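Local coordinates for protein endolysin (Clostridium phage phictp1, PDB 5A6S) that probably recognises and binds the clostridial cell wall, as the truncated wall-binding domain of a phage endolysin, at residues N3-N8 with D21-P26. The protein carries 1 engineered substitution. Residues are numbered along the deposited sequence; the frame is centred on the assembly and turned at random.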
loop_
_atom_site.group_PDB
_atom_site.type_symbol
_atom_site.label_atom_id
_atom_site.label_comp_id
_atom_site.label_asym_id
_atom_site.label_seq_id
_atom_site.Cartn_x
_atom_site.Cartn_y
_atom_site.Cartn_z
ATOM N N ASN B 3 15.348 9.722 -9.142
ATOM C CA ASN B 3 14.990 8.552 -8.308
ATOM C C ASN B 3 13.806 7.836 -8.898
ATOM O O ASN B 3 12.855 8.480 -9.413
ATOM C CB ASN B 3 14.618 8.974 -6.877
ATOM C CG ASN B 3 15.753 9.585 -6.083
ATOM O OD1 ASN B 3 16.765 8.949 -5.742
ATOM N ND2 ASN B 3 15.531 10.840 -5.668
ATOM N N LEU B 4 13.810 6.511 -8.763
ATOM C CA LEU B 4 12.691 5.669 -9.138
ATOM C C LEU B 4 12.646 4.444 -8.207
ATOM O O LEU B 4 13.689 3.903 -7.830
ATOM C CB LEU B 4 12.881 5.204 -10.588
ATOM C CG LEU B 4 11.851 4.361 -11.251
ATOM C CD1 LEU B 4 10.502 5.040 -11.342
ATOM C CD2 LEU B 4 12.320 4.005 -12.654
ATOM N N VAL B 5 11.422 4.028 -7.843
ATOM C CA VAL B 5 11.198 2.877 -7.009
ATOM C C VAL B 5 10.435 1.806 -7.766
ATOM O O VAL B 5 9.325 1.991 -8.230
ATOM C CB VAL B 5 10.467 3.259 -5.721
ATOM C CG1 VAL B 5 10.461 2.083 -4.761
ATOM C CG2 VAL B 5 11.131 4.458 -5.061
ATOM N N VAL B 6 11.040 0.626 -7.806
ATOM C CA VAL B 6 10.507 -0.585 -8.448
ATOM C C VAL B 6 9.994 -1.569 -7.384
ATOM O O VAL B 6 10.606 -1.768 -6.313
ATOM C CB VAL B 6 11.597 -1.346 -9.274
ATOM C CG1 VAL B 6 10.959 -2.376 -10.206
ATOM C CG2 VAL B 6 12.402 -0.403 -10.111
ATOM N N TYR B 7 8.860 -2.145 -7.684
ATOM C CA TYR B 7 8.189 -3.147 -6.852
ATOM C C TYR B 7 7.670 -4.274 -7.759
ATOM O O TYR B 7 7.396 -4.052 -8.931
ATOM C CB TYR B 7 7.040 -2.502 -6.088
ATOM C CG TYR B 7 6.004 -1.962 -6.987
ATOM C CD1 TYR B 7 4.967 -2.750 -7.435
ATOM C CD2 TYR B 7 6.084 -0.667 -7.484
ATOM C CE1 TYR B 7 4.026 -2.235 -8.265
ATOM C CE2 TYR B 7 5.152 -0.160 -8.326
ATOM C CZ TYR B 7 4.137 -0.914 -8.726
ATOM O OH TYR B 7 3.240 -0.413 -9.584
ATOM N N ASN B 8 7.527 -5.468 -7.178
ATOM C CA ASN B 8 6.717 -6.518 -7.792
ATOM C C ASN B 8 5.268 -6.458 -7.277
ATOM O O ASN B 8 5.021 -5.996 -6.151
ATOM C CB ASN B 8 7.345 -7.887 -7.450
ATOM C CG ASN B 8 8.740 -8.028 -8.025
ATOM O OD1 ASN B 8 8.923 -8.221 -9.242
ATOM N ND2 ASN B 8 9.701 -7.909 -7.186
ATOM N N ASP B 21 6.950 8.375 -1.722
ATOM C CA ASP B 21 6.454 9.600 -1.125
ATOM C C ASP B 21 7.635 10.357 -0.501
ATOM O O ASP B 21 7.714 11.592 -0.562
ATOM C CB ASP B 21 5.433 9.284 -0.045
ATOM C CG ASP B 21 4.111 8.850 -0.587
ATOM O OD1 ASP B 21 3.768 9.070 -1.782
ATOM O OD2 ASP B 21 3.263 8.397 0.243
ATOM N N ARG B 22 8.479 9.651 0.218
ATOM C CA ARG B 22 9.550 10.320 0.909
ATOM C C ARG B 22 10.594 10.877 -0.089
ATOM O O ARG B 22 11.023 12.030 0.073
ATOM C CB ARG B 22 10.223 9.470 1.916
ATOM C CG ARG B 22 11.461 10.140 2.448
ATOM C CD ARG B 22 11.117 11.300 3.363
ATOM N NE ARG B 22 12.370 11.807 3.962
ATOM C CZ ARG B 22 13.281 12.546 3.304
ATOM N NH1 ARG B 22 13.131 12.869 2.004
ATOM N NH2 ARG B 22 14.354 12.968 3.947
ATOM N N LEU B 23 10.942 10.113 -1.104
ATOM C CA LEU B 23 11.812 10.585 -2.191
ATOM C C LEU B 23 11.145 11.547 -3.161
ATOM O O LEU B 23 11.836 12.116 -4.003
ATOM C CB LEU B 23 12.373 9.428 -2.997
ATOM C CG LEU B 23 13.229 8.447 -2.192
ATOM C CD1 LEU B 23 13.534 7.260 -3.078
ATOM C CD2 LEU B 23 14.498 8.997 -1.546
ATOM N N ALA B 24 9.814 11.693 -3.078
ATOM C CA ALA B 24 9.021 12.460 -3.999
ATOM C C ALA B 24 9.313 12.046 -5.436
ATOM O O ALA B 24 9.617 12.905 -6.312
ATOM C CB ALA B 24 9.321 13.979 -3.871
ATOM N N CYS B 25 9.124 10.758 -5.734
ATOM C CA CYS B 25 9.483 10.285 -7.027
ATOM C C CYS B 25 8.433 9.308 -7.596
ATOM O O CYS B 25 7.484 8.979 -6.914
ATOM C CB CYS B 25 10.825 9.615 -6.876
ATOM S SG CYS B 25 10.883 8.008 -6.055
ATOM N N PRO B 26 8.637 8.818 -8.824
ATOM C CA PRO B 26 7.685 7.806 -9.298
ATOM C C PRO B 26 7.965 6.382 -8.776
ATOM O O PRO B 26 9.046 6.088 -8.289
ATOM C CB PRO B 26 7.851 7.828 -10.805
ATOM C CG PRO B 26 8.631 9.073 -11.112
ATOM C CD PRO B 26 9.504 9.293 -9.912
#
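Val5 and Cys25 meet at the buried heart of this contact: one methyl of the valine, CG2, packs 3.7 Å from the SG of Cys25. With chi1 at 73°, the cysteine SG sits between its own backbone N and carbonyl carbon, which turns the sulfur toward Val5 CG2. On the valine, CG1 lies anti to the backbone N (chi1 -170°), leaving CG2 as the branch turned to the sulfur. Just beyond, the strand and the outgoing chain are tied by a backbone hydrogen bond, Val5 N to Pro26 O at 3.2 Å, nearly straight at 161°, with the donor tilted slightly from the carbonyl plane. Leu4 closes over that same carbonyl, its CD1 3.5 Å from Pro26 O and also touching the proline CB. This is the turn of a right-handed beta-alpha-beta crossover: strand 3-7 leads into helix 11-23, and the chain then returns to strand 27-29, which lies beside 3-7 in the parallel sheet. A Schellman motif ends the helix, with Ala24 at positive phi as its C-prime residue, and turns the chain back so that Cys25 and Pro26 run alongside the start of strand 3-7. There the Asn3 carbonyl oxygen lies against carbon, 3.4 Å from the CB of Cys25 and close to the CD of Pro26. Packing slackens around the partly exposed Leu23, whose CD1 comes only loosely against the strand, 4.2 Å from the CG2 of Val5 and 4.3 Å from the CB of Asn3, itself partly exposed. Tyr43 of strand 41-45 touches both Asn3 and Leu23. In the last turn of the helix, Asp21, whose side chain takes no part in this packing, forms salt bridges through OD2 to Arg14 and Arg65 of a second subunit.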